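Long-range contacts in Succinylglutamatedesuccinylase/aspartoacylase (Rhodobacter sphaeroides 2.4.1, PDB 3CDX), which probably hydrolyses non-peptide carbon-nitrogen bonds of linear amides, or esters, as a metal-dependent member of the succinylglutamate desuccinylase/aspartoacylase family, here with calcium in the metal site: residues A[267-272]-A[333-338]; A[273-278]-A[326-331]; A[277-282]-A[296-301]. All coordinates share one frame; numbering follows the deposited sequence.

Contact 1 of 3, residues A[267-272]-A[333-338]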
ATOM      1  N   ASP A 267     -11.921  12.117  34.482  1.00 38.81           N
ATOM      2  CA  ASP A 267     -13.376  12.014  34.425  1.00 37.79           C
ATOM      3  C   ASP A 267     -13.995  12.948  33.352  1.00 36.88           C
ATOM      4  O   ASP A 267     -15.150  12.770  32.982  1.00 37.22           O
ATOM      5  CB  ASP A 267     -13.980  12.303  35.820  1.00 37.90           C
ATOM      6  CG  ASP A 267     -14.210  11.019  36.669  1.00 38.65           C
ATOM      7  OD1 ASP A 267     -13.857   9.883  36.236  1.00 39.01           O
ATOM      8  OD2 ASP A 267     -14.773  11.165  37.777  1.00 38.00           O
ATOM      9  N   ALA A 268     -13.236  13.945  32.891  1.00 35.55           N
ATOM     10  CA  ALA A 268     -13.611  14.825  31.738  1.00 34.45           C
ATOM     11  C   ALA A 268     -13.691  14.123  30.365  1.00 33.90           C
ATOM     12  O   ALA A 268     -14.353  14.606  29.473  1.00 34.35           O
ATOM     13  CB  ALA A 268     -12.663  16.021  31.651  1.00 33.76           C
ATOM     14  N   TYR A 269     -13.017  12.991  30.215  1.00 33.63           N
ATOM     15  CA  TYR A 269     -12.979  12.218  28.971  1.00 33.92           C
ATOM     16  C   TYR A 269     -13.941  11.036  29.005  1.00 34.95           C
ATOM     17  O   TYR A 269     -13.870  10.179  29.916  1.00 35.56           O
ATOM     18  CB  TYR A 269     -11.562  11.679  28.754  1.00 34.49           C
ATOM     19  CG  TYR A 269     -10.545  12.782  28.645  1.00 34.68           C
ATOM     20  CD1 TYR A 269     -10.076  13.191  27.400  1.00 35.05           C
ATOM     21  CD2 TYR A 269     -10.069  13.436  29.779  1.00 35.78           C
ATOM     22  CE1 TYR A 269      -9.153  14.213  27.284  1.00 35.37           C
ATOM     23  CE2 TYR A 269      -9.129  14.473  29.674  1.00 35.21           C
ATOM     24  CZ  TYR A 269      -8.684  14.845  28.423  1.00 35.56           C
ATOM     25  OH  TYR A 269      -7.784  15.868  28.282  1.00 36.28           O
ATOM     26  N   VAL A 270     -14.841  10.974  28.030  1.00 34.18           N
ATOM     27  CA  VAL A 270     -15.642   9.785  27.847  1.00 33.81           C
ATOM     28  C   VAL A 270     -14.905   8.911  26.874  1.00 34.29           C
ATOM     29  O   VAL A 270     -14.712   9.276  25.714  1.00 34.44           O
ATOM     30  CB  VAL A 270     -17.056  10.084  27.312  1.00 33.03           C
ATOM     31  CG1 VAL A 270     -17.912   8.792  27.321  1.00 33.05           C
ATOM     32  CG2 VAL A 270     -17.669  11.207  28.115  1.00 33.69           C
ATOM     33  N   MET A 271     -14.505   7.745  27.348  1.00 34.37           N
ATOM     34  CA  MET A 271     -13.694   6.836  26.566  1.00 33.97           C
ATOM     35  C   MET A 271     -14.520   5.655  26.026  1.00 33.41           C
ATOM     36  O   MET A 271     -15.409   5.139  26.704  1.00 32.87           O
ATOM     37  CB  MET A 271     -12.541   6.344  27.436  1.00 34.82           C
ATOM     38  CG  MET A 271     -11.680   7.493  28.042  1.00 36.45           C
ATOM     39  SD  MET A 271     -10.704   8.481  26.900  1.00 36.69           S
ATOM     40  CE  MET A 271      -9.551   7.282  26.250  1.00 40.50           C
ATOM     41  N   ALA A 272     -14.241   5.248  24.790  1.00 32.44           N
ATOM     42  CA  ALA A 272     -14.816   4.013  24.240  1.00 31.73           C
ATOM     43  C   ALA A 272     -14.097   2.741  24.768  1.00 31.55           C
ATOM     44  O   ALA A 272     -12.894   2.558  24.506  1.00 31.14           O
ATOM     45  CB  ALA A 272     -14.766   4.044  22.699  1.00 31.42           C
ATOM     46  N   VAL A 333     -14.702   9.800  23.077  1.00 30.11           N
ATOM     47  CA  VAL A 333     -15.851  10.174  22.237  1.00 28.84           C
ATOM     48  C   VAL A 333     -16.424  11.552  22.644  1.00 29.08           C
ATOM     49  O   VAL A 333     -17.301  12.120  21.972  1.00 28.84           O
ATOM     50  CB  VAL A 333     -16.904   9.046  22.203  1.00 28.25           C
ATOM     51  CG1 VAL A 333     -16.304   7.802  21.520  1.00 28.33           C
ATOM     52  CG2 VAL A 333     -17.415   8.691  23.601  1.00 25.04           C
ATOM     53  N   ALA A 334     -15.882  12.079  23.743  1.00 27.78           N
ATOM     54  CA  ALA A 334     -16.221  13.389  24.293  1.00 27.11           C
ATOM     55  C   ALA A 334     -15.178  13.773  25.320  1.00 27.65           C
ATOM     56  O   ALA A 334     -14.638  12.928  26.035  1.00 28.82           O
ATOM     57  CB  ALA A 334     -17.632  13.413  24.939  1.00 25.63           C
ATOM     58  N   VAL A 335     -14.900  15.066  25.362  1.00 28.85           N
ATOM     59  CA  VAL A 335     -14.097  15.704  26.380  1.00 28.43           C
ATOM     60  C   VAL A 335     -14.939  16.894  26.831  1.00 29.16           C
ATOM     61  O   VAL A 335     -15.352  17.735  26.007  1.00 27.73           O
ATOM     62  CB  VAL A 335     -12.765  16.204  25.827  1.00 29.52           C
ATOM     63  CG1 VAL A 335     -11.910  16.821  26.972  1.00 29.21           C
ATOM     64  CG2 VAL A 335     -12.014  15.074  25.119  1.00 26.60           C
ATOM     65  N   VAL A 336     -15.197  16.931  28.137  1.00 28.41           N
ATOM     66  CA  VAL A 336     -16.030  17.982  28.763  1.00 29.41           C
ATOM     67  C   VAL A 336     -15.146  19.050  29.432  1.00 29.31           C
ATOM     68  O   VAL A 336     -14.171  18.718  30.151  1.00 29.58           O
ATOM     69  CB  VAL A 336     -17.019  17.323  29.769  1.00 28.36           C
ATOM     70  CG1 VAL A 336     -17.929  18.347  30.473  1.00 27.29           C
ATOM     71  CG2 VAL A 336     -17.842  16.257  29.030  1.00 29.25           C
ATOM     72  N   MET A 337     -15.460  20.312  29.166  1.00 29.49           N
ATOM     73  CA  MET A 337     -14.778  21.442  29.778  1.00 29.34           C
ATOM     74  C   MET A 337     -15.704  22.004  30.854  1.00 32.04           C
ATOM     75  O   MET A 337     -16.889  21.799  30.763  1.00 32.43           O
ATOM     76  CB  MET A 337     -14.389  22.503  28.746  1.00 29.46           C
ATOM     77  CG  MET A 337     -15.523  23.196  27.982  1.00 28.39           C
ATOM     78  SD  MET A 337     -14.935  24.286  26.649  1.00 22.73           S
ATOM     79  CE  MET A 337     -16.548  24.713  26.056  1.00 27.07           C
ATOM     80  N   GLU A 338     -15.149  22.682  31.864  1.00 34.34           N
ATOM     81  CA  GLU A 338     -15.891  23.244  33.013  1.00 36.46           C
ATOM     82  C   GLU A 338     -15.369  24.664  33.205  1.00 36.50           C
ATOM     83  O   GLU A 338     -14.289  24.984  32.693  1.00 35.32           O
ATOM     84  CB  GLU A 338     -15.675  22.391  34.287  1.00 36.62           C
ATOM     85  CG  GLU A 338     -14.217  22.337  34.838  1.00 38.33           C
ATOM     86  CD  GLU A 338     -13.960  21.274  35.934  1.00 40.97           C
ATOM     87  OE1 GLU A 338     -14.909  20.887  36.669  1.00 45.72           O
ATOM     88  OE2 GLU A 338     -12.777  20.815  36.083  1.00 46.87           O
TER
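Val335 and Tyr269 form the apolar centre on one face of this two-stranded antiparallel pairing, their side chains running side by side in the same direction. Val335 puts CG1 over a face of the Tyr269 ring, 4.1 Å from the centroid and shifted toward the rim, a CH-pi contact. Its other branch, CG2, reaches CD1 of Tyr269 at 3.5 Å. Both branches can touch because CG1 of Val335 stands anti to its backbone N (chi1 -177°), which turns the fork toward the phenol. On the opposite face Val270 meets two neighbours at once: CG1 lies 3.8 Å from CG2 of Val333, and CG2 packs on the methyl of Ala334. Beyond them, CG1 of Val333 reaches the methyl of Ala272.

Outward from these side chains lies the polar backbone. Val270 and Ala334 make the hydrogen-bonded pair, with Val270 N giving its hydrogen to Ala334 O at 2.8 Å, while Tyr269 and Val335 make the non-hydrogen-bonded pair. A bond from Val333 N to Val270 O (2.7 Å) is nearly straight, and the donor comes almost along the C=O axis. At the other end Val336 N donates to Ala268 O, an oxygen that also receives the CA-H of Val335, with CA at 3.3 Å.

Around this pair, Val263, earlier in strand 259-271, packs on both Tyr269 and Val335, strand 316-322 adds Phe320 against Val335, and Trp38 of a second subunit packs on Tyr269. The chemistry is thus divided by direction: backbone bonds fix the register of strands 259-271 and 332-339, while a valine packs against a tyrosine ring on one face and valine and alanine side chains meet on the other. It implies a buried structural seam away from the metal site, the bound calcium being about 14 Å from the side chain of Val335.

Contact 2 of 3, residues A[273-278]-A[326-331]; sequences PRTGLF and RVTRGD
Thr275 turns OG1 anti to its own carbonyl carbon (chi1 -63°), which sends the hydroxyl oxygen to Arg329 and the methyl to Arg326. OG1 accepts the hydrogen of Arg329 N at 2.8 Å in an almost linear bond, a side chain here standing in for a backbone carbonyl where regular pairing has ended. CG2 lies over one face of the Arg326 guanidinium, 3.7 Å from NH2 and toward the rim. Arg326 is stretched out from CG to NE, and this carries its flat end back across Thr275; its NE hydrogen-bonds to Gln101 O of a third subunit.

Arg329, equally extended, passes CG within 3.2 Å of Pro273 O and then runs alongside Arg274, which bends at chi2 (-70°). Their guanidinium planes stand 81° apart, with the two NH1 atoms at 3.5 Å. A water accepts from both, and Asp302 of a fourth subunit forms salt bridges with both NH1 atoms, so the paired positive charge is probably balanced there. Arg329 NE also forms a salt bridge with Glu42 of the second subunit.

Within the two segments regular pairing covers Gly276-Val327, whose two backbone bonds include Val327 N to Gly276 O at 2.7 Å, and the non-hydrogen-bonded Leu277-Arg326; it carries on through Phe278 to Gly325. At the other end, a type II turn from Thr328 to Asp331 is closed by Asp331 N to Thr328 O and by Asp331 OD2, which takes the hydrogen of Thr328 N. Val327 CG1 packs on CB of Phe278, and Val333 of strand 332-339 touches both residues. Strand 326-327 thus edges the four-stranded antiparallel sheet beside 276-280, with Leu310 of strand 308-311 also against Phe278.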
ATOM      1  N   PRO A 273     -14.820   1.861  25.499  1.00 30.74           N
ATOM      2  CA  PRO A 273     -14.151   0.633  25.955  1.00 31.01           C
ATOM      3  C   PRO A 273     -14.130  -0.450  24.896  1.00 30.73           C
ATOM      4  O   PRO A 273     -13.405  -1.440  25.023  1.00 30.54           O
ATOM      5  CB  PRO A 273     -15.014   0.183  27.146  1.00 31.35           C
ATOM      6  CG  PRO A 273     -16.174   1.180  27.236  1.00 30.20           C
ATOM      7  CD  PRO A 273     -16.207   1.939  25.987  1.00 30.59           C
ATOM      8  N   ARG A 274     -14.963  -0.289  23.875  1.00 30.01           N
ATOM      9  CA  ARG A 274     -15.024  -1.265  22.812  1.00 30.43           C
ATOM     10  C   ARG A 274     -15.035  -0.556  21.468  1.00 29.54           C
ATOM     11  O   ARG A 274     -15.471   0.593  21.352  1.00 29.37           O
ATOM     12  CB  ARG A 274     -16.246  -2.197  22.951  1.00 31.19           C
ATOM     13  CG  ARG A 274     -16.298  -3.113  24.198  1.00 34.70           C
ATOM     14  CD  ARG A 274     -15.255  -4.269  24.216  1.00 39.74           C
ATOM     15  NE  ARG A 274     -15.239  -4.918  25.529  1.00 43.94           N
ATOM     16  CZ  ARG A 274     -14.225  -5.615  26.058  1.00 48.91           C
ATOM     17  NH1 ARG A 274     -13.080  -5.789  25.407  1.00 49.20           N
ATOM     18  NH2 ARG A 274     -14.361  -6.140  27.275  1.00 50.83           N
ATOM     19  N   THR A 275     -14.515  -1.243  20.461  1.00 29.36           N
ATOM     20  CA  THR A 275     -14.691  -0.815  19.074  1.00 28.87           C
ATOM     21  C   THR A 275     -16.143  -1.028  18.601  1.00 28.81           C
ATOM     22  O   THR A 275     -16.718  -2.101  18.769  1.00 29.27           O
ATOM     23  CB  THR A 275     -13.664  -1.518  18.193  1.00 28.39           C
ATOM     24  OG1 THR A 275     -12.362  -1.100  18.624  1.00 26.55           O
ATOM     25  CG2 THR A 275     -13.849  -1.150  16.687  1.00 28.93           C
ATOM     26  N   GLY A 276     -16.764   0.016  18.073  1.00 28.52           N
ATOM     27  CA  GLY A 276     -18.057  -0.155  17.444  1.00 27.54           C
ATOM     28  C   GLY A 276     -18.584   1.160  16.914  1.00 27.26           C
ATOM     29  O   GLY A 276     -17.825   2.097  16.740  1.00 27.73           O
ATOM     30  N   LEU A 277     -19.890   1.222  16.686  1.00 27.02           N
ATOM     31  CA  LEU A 277     -20.547   2.377  16.089  1.00 26.62           C
ATOM     32  C   LEU A 277     -21.141   3.251  17.199  1.00 26.75           C
ATOM     33  O   LEU A 277     -22.171   2.915  17.821  1.00 26.19           O
ATOM     34  CB  LEU A 277     -21.617   1.916  15.066  1.00 26.39           C
ATOM     35  CG  LEU A 277     -22.560   2.977  14.435  1.00 27.57           C
ATOM     36  CD1 LEU A 277     -21.848   4.266  14.071  1.00 23.76           C
ATOM     37  CD2 LEU A 277     -23.286   2.423  13.196  1.00 26.63           C
ATOM     38  N   PHE A 278     -20.482   4.370  17.438  1.00 27.17           N
ATOM     39  CA  PHE A 278     -20.895   5.253  18.504  1.00 27.35           C
ATOM     40  C   PHE A 278     -21.911   6.310  18.103  1.00 27.66           C
ATOM     41  O   PHE A 278     -21.648   7.148  17.242  1.00 28.08           O
ATOM     42  CB  PHE A 278     -19.694   5.900  19.191  1.00 27.73           C
ATOM     43  CG  PHE A 278     -20.082   6.880  20.263  1.00 27.73           C
ATOM     44  CD1 PHE A 278     -20.486   6.423  21.511  1.00 28.68           C
ATOM     45  CD2 PHE A 278     -20.071   8.252  20.008  1.00 29.01           C
ATOM     46  CE1 PHE A 278     -20.883   7.327  22.515  1.00 28.95           C
ATOM     47  CE2 PHE A 278     -20.452   9.171  20.997  1.00 28.47           C
ATOM     48  CZ  PHE A 278     -20.864   8.702  22.252  1.00 28.94           C
ATOM     49  N   ARG A 326     -17.591   4.997  13.387  1.00 27.42           N
ATOM     50  CA  ARG A 326     -16.994   3.806  13.926  1.00 28.02           C
ATOM     51  C   ARG A 326     -15.805   4.210  14.804  1.00 28.32           C
ATOM     52  O   ARG A 326     -14.821   4.759  14.313  1.00 28.13           O
ATOM     53  CB  ARG A 326     -16.613   2.843  12.802  1.00 26.99           C
ATOM     54  CG  ARG A 326     -15.910   1.550  13.305  1.00 30.15           C
ATOM     55  CD  ARG A 326     -15.875   0.512  12.188  1.00 30.78           C
ATOM     56  NE  ARG A 326     -15.101  -0.683  12.495  1.00 35.76           N
ATOM     57  CZ  ARG A 326     -15.499  -1.662  13.314  1.00 40.31           C
ATOM     58  NH1 ARG A 326     -16.675  -1.584  13.966  1.00 39.06           N
ATOM     59  NH2 ARG A 326     -14.718  -2.727  13.495  1.00 39.57           N
ATOM     60  N   VAL A 327     -15.916   3.974  16.113  1.00 27.99           N
ATOM     61  CA  VAL A 327     -14.872   4.372  17.052  1.00 28.24           C
ATOM     62  C   VAL A 327     -14.055   3.150  17.430  1.00 29.03           C
ATOM     63  O   VAL A 327     -14.546   2.031  17.353  1.00 30.16           O
ATOM     64  CB  VAL A 327     -15.448   5.023  18.371  1.00 28.75           C
ATOM     65  CG1 VAL A 327     -16.183   6.379  18.062  1.00 28.59           C
ATOM     66  CG2 VAL A 327     -16.366   4.045  19.112  1.00 26.48           C
ATOM     67  N   THR A 328     -12.810   3.374  17.838  1.00 29.48           N
ATOM     68  CA  THR A 328     -11.929   2.299  18.212  1.00 29.90           C
ATOM     69  C   THR A 328     -11.803   2.299  19.735  1.00 29.62           C
ATOM     70  O   THR A 328     -11.711   3.363  20.338  1.00 29.81           O
ATOM     71  CB  THR A 328     -10.542   2.446  17.525  1.00 30.53           C
ATOM     72  OG1 THR A 328     -10.715   2.477  16.109  1.00 31.24           O
ATOM     73  CG2 THR A 328      -9.630   1.247  17.835  1.00 29.96           C
ATOM     74  N   ARG A 329     -11.816   1.107  20.342  1.00 29.43           N
ATOM     75  CA  ARG A 329     -11.462   0.932  21.767  1.00 30.02           C
ATOM     76  C   ARG A 329     -10.290   1.841  22.140  1.00 30.39           C
ATOM     77  O   ARG A 329      -9.271   1.855  21.442  1.00 30.39           O
ATOM     78  CB  ARG A 329     -11.058  -0.530  22.049  1.00 30.00           C
ATOM     79  CG  ARG A 329     -10.614  -0.789  23.504  1.00 28.95           C
ATOM     80  CD  ARG A 329     -10.043  -2.201  23.684  1.00 30.51           C
ATOM     81  NE  ARG A 329      -9.586  -2.439  25.062  1.00 32.03           N
ATOM     82  CZ  ARG A 329      -9.460  -3.644  25.626  1.00 32.06           C
ATOM     83  NH1 ARG A 329      -9.783  -4.762  24.971  1.00 30.98           N
ATOM     84  NH2 ARG A 329      -9.040  -3.724  26.874  1.00 31.59           N
ATOM     85  N   GLY A 330     -10.430   2.592  23.224  1.00 30.99           N
ATOM     86  CA  GLY A 330      -9.414   3.573  23.597  1.00 31.82           C
ATOM     87  C   GLY A 330      -9.527   5.006  23.073  1.00 32.39           C
ATOM     88  O   GLY A 330      -8.730   5.840  23.452  1.00 32.76           O
ATOM     89  N   ASP A 331     -10.485   5.300  22.185  1.00 33.75           N
ATOM     90  CA  ASP A 331     -10.701   6.670  21.677  1.00 32.77           C
ATOM     91  C   ASP A 331     -11.539   7.395  22.693  1.00 32.51           C
ATOM     92  O   ASP A 331     -12.392   6.796  23.354  1.00 31.11           O
ATOM     93  CB  ASP A 331     -11.525   6.686  20.374  1.00 33.46           C
ATOM     94  CG  ASP A 331     -10.766   6.152  19.143  1.00 35.26           C
ATOM     95  OD1 ASP A 331      -9.520   6.028  19.155  1.00 36.78           O
ATOM     96  OD2 ASP A 331     -11.450   5.865  18.136  1.00 36.95           O
TER
HETATM   97  O   HOH W   1     -11.814  -5.216  22.651  1.00 47.23           O
HETATM   98  O   HOH W   2     -17.550  -3.434  16.620  1.00 35.29           O

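Contact 3 of 3, residues A[277-282]-A[296-301]; sequences LFEPTH and WIHFVE
The His298 imidazole and the Glu279 carboxylate are turned nearly coplanar, their planes 17° apart, and meet edge on. His298 NE2 donates to Glu279 OE1 at 2.8 Å, and that oxygen accepts through its anti lone pair; Leu277 O lies at another part of the ring edge, 3.4 Å from CD2 of His298. Glu279 reaches this far because CG is anti to its backbone N (chi1 176°) and the chain stays extended. Trp296 runs alongside the same glutamate, its ring tilted 45° to the carboxylate, with CE3 3.6 Å from Glu279 CD. Thr281 crosses the indole at about a right angle and sets CG2 3.8 Å from CZ3 of Trp296; its hydroxyl hydrogen-bonds to Thr293 O. On this same face Leu277 CD2 touches Val300 CG1, and Gln70 of a third subunit packs on both residues.

On the other face of the sheet, Ile297 CG1 meets the edge of the Phe278 ring at CD1.

Backbone bonds set the register: Leu277 and His298 exchange two, of which His298 N to Leu277 O (2.8 Å) is almost straight, and Glu279 N donates to Trp296 O. The whole is typical of neighbouring strands in an antiparallel sheet, with a diagonal His-carboxylate hydrogen bond between successive hydrogen-bonded pairs, Glu279-Trp296 and Leu277-His298, on one face.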
ATOM      1  N   LEU A 277     -19.890   1.222  16.686  1.00 27.02           N
ATOM      2  CA  LEU A 277     -20.547   2.377  16.089  1.00 26.62           C
ATOM      3  C   LEU A 277     -21.141   3.251  17.199  1.00 26.75           C
ATOM      4  O   LEU A 277     -22.171   2.915  17.821  1.00 26.19           O
ATOM      5  CB  LEU A 277     -21.617   1.916  15.066  1.00 26.39           C
ATOM      6  CG  LEU A 277     -22.560   2.977  14.435  1.00 27.57           C
ATOM      7  CD1 LEU A 277     -21.848   4.266  14.071  1.00 23.76           C
ATOM      8  CD2 LEU A 277     -23.286   2.423  13.196  1.00 26.63           C
ATOM      9  N   PHE A 278     -20.482   4.370  17.438  1.00 27.17           N
ATOM     10  CA  PHE A 278     -20.895   5.253  18.504  1.00 27.35           C
ATOM     11  C   PHE A 278     -21.911   6.310  18.103  1.00 27.66           C
ATOM     12  O   PHE A 278     -21.648   7.148  17.242  1.00 28.08           O
ATOM     13  CB  PHE A 278     -19.694   5.900  19.191  1.00 27.73           C
ATOM     14  CG  PHE A 278     -20.082   6.880  20.263  1.00 27.73           C
ATOM     15  CD1 PHE A 278     -20.486   6.423  21.511  1.00 28.68           C
ATOM     16  CD2 PHE A 278     -20.071   8.252  20.008  1.00 29.01           C
ATOM     17  CE1 PHE A 278     -20.883   7.327  22.515  1.00 28.95           C
ATOM     18  CE2 PHE A 278     -20.452   9.171  20.997  1.00 28.47           C
ATOM     19  CZ  PHE A 278     -20.864   8.702  22.252  1.00 28.94           C
ATOM     20  N   GLU A 279     -23.059   6.273  18.790  1.00 27.40           N
ATOM     21  CA  GLU A 279     -24.170   7.204  18.610  1.00 26.92           C
ATOM     22  C   GLU A 279     -24.159   8.195  19.788  1.00 27.26           C
ATOM     23  O   GLU A 279     -24.409   7.776  20.950  1.00 27.14           O
ATOM     24  CB  GLU A 279     -25.513   6.443  18.612  1.00 26.42           C
ATOM     25  CG  GLU A 279     -26.730   7.373  18.528  1.00 27.80           C
ATOM     26  CD  GLU A 279     -28.026   6.694  18.905  1.00 26.48           C
ATOM     27  OE1 GLU A 279     -28.061   5.471  18.984  1.00 29.78           O
ATOM     28  OE2 GLU A 279     -29.021   7.381  19.080  1.00 25.42           O
ATOM     29  N   PRO A 280     -23.861   9.484  19.514  1.00 26.32           N
ATOM     30  CA  PRO A 280     -23.830  10.452  20.597  1.00 26.45           C
ATOM     31  C   PRO A 280     -25.225  10.975  20.962  1.00 27.48           C
ATOM     32  O   PRO A 280     -26.171  10.867  20.166  1.00 26.66           O
ATOM     33  CB  PRO A 280     -23.009  11.593  20.013  1.00 26.69           C
ATOM     34  CG  PRO A 280     -23.331  11.549  18.508  1.00 26.66           C
ATOM     35  CD  PRO A 280     -23.497  10.085  18.204  1.00 26.01           C
ATOM     36  N   THR A 281     -25.334  11.529  22.169  1.00 27.19           N
ATOM     37  CA  THR A 281     -26.519  12.233  22.609  1.00 26.54           C
ATOM     38  C   THR A 281     -26.390  13.734  22.487  1.00 26.68           C
ATOM     39  O   THR A 281     -27.404  14.416  22.473  1.00 27.54           O
ATOM     40  CB  THR A 281     -26.890  11.897  24.103  1.00 26.99           C
ATOM     41  OG1 THR A 281     -25.782  12.169  24.952  1.00 27.56           O
ATOM     42  CG2 THR A 281     -27.250  10.468  24.251  1.00 26.39           C
ATOM     43  N   HIS A 282     -25.166  14.261  22.396  1.00 27.27           N
ATOM     44  CA  HIS A 282     -24.917  15.726  22.323  1.00 27.19           C
ATOM     45  C   HIS A 282     -23.809  16.088  21.367  1.00 27.22           C
ATOM     46  O   HIS A 282     -22.884  15.271  21.161  1.00 27.14           O
ATOM     47  CB  HIS A 282     -24.485  16.275  23.697  1.00 27.71           C
ATOM     48  CG  HIS A 282     -25.566  16.205  24.723  1.00 27.84           C
ATOM     49  ND1 HIS A 282     -26.481  17.218  24.902  1.00 29.98           N
ATOM     50  CD2 HIS A 282     -25.917  15.218  25.580  1.00 27.55           C
ATOM     51  CE1 HIS A 282     -27.341  16.873  25.845  1.00 29.60           C
ATOM     52  NE2 HIS A 282     -27.020  15.663  26.275  1.00 29.74           N
ATOM     53  N   TRP A 296     -24.134   5.605  22.884  1.00 28.65           N
ATOM     54  CA  TRP A 296     -24.141   4.141  22.882  1.00 28.48           C
ATOM     55  C   TRP A 296     -23.232   3.606  21.780  1.00 28.63           C
ATOM     56  O   TRP A 296     -23.198   4.137  20.657  1.00 26.62           O
ATOM     57  CB  TRP A 296     -25.562   3.587  22.586  1.00 29.07           C
ATOM     58  CG  TRP A 296     -26.630   4.009  23.525  1.00 27.04           C
ATOM     59  CD1 TRP A 296     -27.020   3.353  24.670  1.00 28.97           C
ATOM     60  CD2 TRP A 296     -27.449   5.180  23.429  1.00 28.61           C
ATOM     61  NE1 TRP A 296     -28.042   4.049  25.282  1.00 28.23           N
ATOM     62  CE2 TRP A 296     -28.319   5.174  24.552  1.00 27.79           C
ATOM     63  CE3 TRP A 296     -27.549   6.229  22.491  1.00 26.80           C
ATOM     64  CZ2 TRP A 296     -29.271   6.171  24.763  1.00 29.29           C
ATOM     65  CZ3 TRP A 296     -28.461   7.221  22.704  1.00 28.09           C
ATOM     66  CH2 TRP A 296     -29.325   7.196  23.833  1.00 29.42           C
ATOM     67  N   ILE A 297     -22.522   2.530  22.100  1.00 27.97           N
ATOM     68  CA  ILE A 297     -21.722   1.858  21.093  1.00 28.55           C
ATOM     69  C   ILE A 297     -22.548   0.679  20.627  1.00 28.43           C
ATOM     70  O   ILE A 297     -22.852  -0.217  21.434  1.00 27.80           O
ATOM     71  CB  ILE A 297     -20.400   1.344  21.657  1.00 28.36           C
ATOM     72  CG1 ILE A 297     -19.493   2.509  22.085  1.00 28.25           C
ATOM     73  CG2 ILE A 297     -19.763   0.377  20.678  1.00 27.48           C
ATOM     74  CD1 ILE A 297     -18.160   2.053  22.771  1.00 29.47           C
ATOM     75  N   HIS A 298     -22.923   0.712  19.346  1.00 27.81           N
ATOM     76  CA  HIS A 298     -23.720  -0.318  18.727  1.00 26.78           C
ATOM     77  C   HIS A 298     -22.783  -1.380  18.180  1.00 27.19           C
ATOM     78  O   HIS A 298     -21.661  -1.054  17.697  1.00 26.56           O
ATOM     79  CB  HIS A 298     -24.594   0.291  17.607  1.00 27.02           C
ATOM     80  CG  HIS A 298     -25.597   1.308  18.088  1.00 27.65           C
ATOM     81  ND1 HIS A 298     -26.914   0.987  18.349  1.00 28.17           N
ATOM     82  CD2 HIS A 298     -25.474   2.628  18.373  1.00 27.32           C
ATOM     83  CE1 HIS A 298     -27.557   2.067  18.764  1.00 28.62           C
ATOM     84  NE2 HIS A 298     -26.707   3.076  18.789  1.00 24.94           N
ATOM     85  N   PHE A 299     -23.222  -2.648  18.276  1.00 26.79           N
ATOM     86  CA  PHE A 299     -22.508  -3.786  17.699  1.00 27.99           C
ATOM     87  C   PHE A 299     -23.274  -4.316  16.495  1.00 28.56           C
ATOM     88  O   PHE A 299     -23.950  -5.363  16.552  1.00 28.53           O
ATOM     89  CB  PHE A 299     -22.206  -4.848  18.769  1.00 28.38           C
ATOM     90  CG  PHE A 299     -21.512  -4.254  19.974  1.00 29.44           C
ATOM     91  CD1 PHE A 299     -20.145  -3.905  19.904  1.00 30.49           C
ATOM     92  CD2 PHE A 299     -22.239  -3.943  21.124  1.00 29.26           C
ATOM     93  CE1 PHE A 299     -19.503  -3.280  20.989  1.00 30.92           C
ATOM     94  CE2 PHE A 299     -21.606  -3.353  22.232  1.00 29.83           C
ATOM     95  CZ  PHE A 299     -20.245  -3.013  22.171  1.00 30.48           C
ATOM     96  N   VAL A 300     -23.168  -3.569  15.392  1.00 28.72           N
ATOM     97  CA  VAL A 300     -24.014  -3.848  14.223  1.00 29.33           C
ATOM     98  C   VAL A 300     -23.644  -5.130  13.524  1.00 29.89           C
ATOM     99  O   VAL A 300     -24.402  -5.611  12.700  1.00 30.09           O
ATOM    100  CB  VAL A 300     -24.065  -2.681  13.219  1.00 29.12           C
ATOM    101  CG1 VAL A 300     -24.525  -1.417  13.940  1.00 28.52           C
ATOM    102  CG2 VAL A 300     -22.709  -2.501  12.498  1.00 29.87           C
ATOM    103  N   GLU A 301     -22.490  -5.694  13.894  1.00 30.35           N
ATOM    104  CA  GLU A 301     -22.037  -6.983  13.377  1.00 31.62           C
ATOM    105  C   GLU A 301     -22.778  -8.154  14.019  1.00 31.80           C
ATOM    106  O   GLU A 301     -22.655  -9.276  13.546  1.00 32.03           O
ATOM    107  CB  GLU A 301     -20.511  -7.151  13.573  1.00 32.45           C
ATOM    108  CG  GLU A 301     -20.024  -7.147  15.030  1.00 34.53           C
ATOM    109  CD  GLU A 301     -19.776  -5.739  15.599  1.00 39.63           C
ATOM    110  OE1 GLU A 301     -19.297  -5.643  16.748  1.00 42.81           O
ATOM    111  OE2 GLU A 301     -20.041  -4.724  14.916  1.00 41.34           O
TER

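How the contacts relate
Nested closure describes the three contacts: contact 1 joins the outermost segments, and contacts 2 and 3 lie within the loop it closes. Strand 259-271 runs on to strand 276-280, which pairs with 326-327 in contact 2 and with 293-298 in contact 3, whose centres are about 9 Å apart. Contact 1 belongs to a separate sheet; its centre is about 14 Å from that of contact 2 and about 16 Å from that of contact 3. The joints include the backbone of Ala272 against Gly330 and Asp331, Ala272 on Ile297, and Val333 on Phe278, tying the four-stranded sheet to strands 259-271 and 332-339. All three lie away from the metal site, while each also meets other subunits of the six-chain assembly.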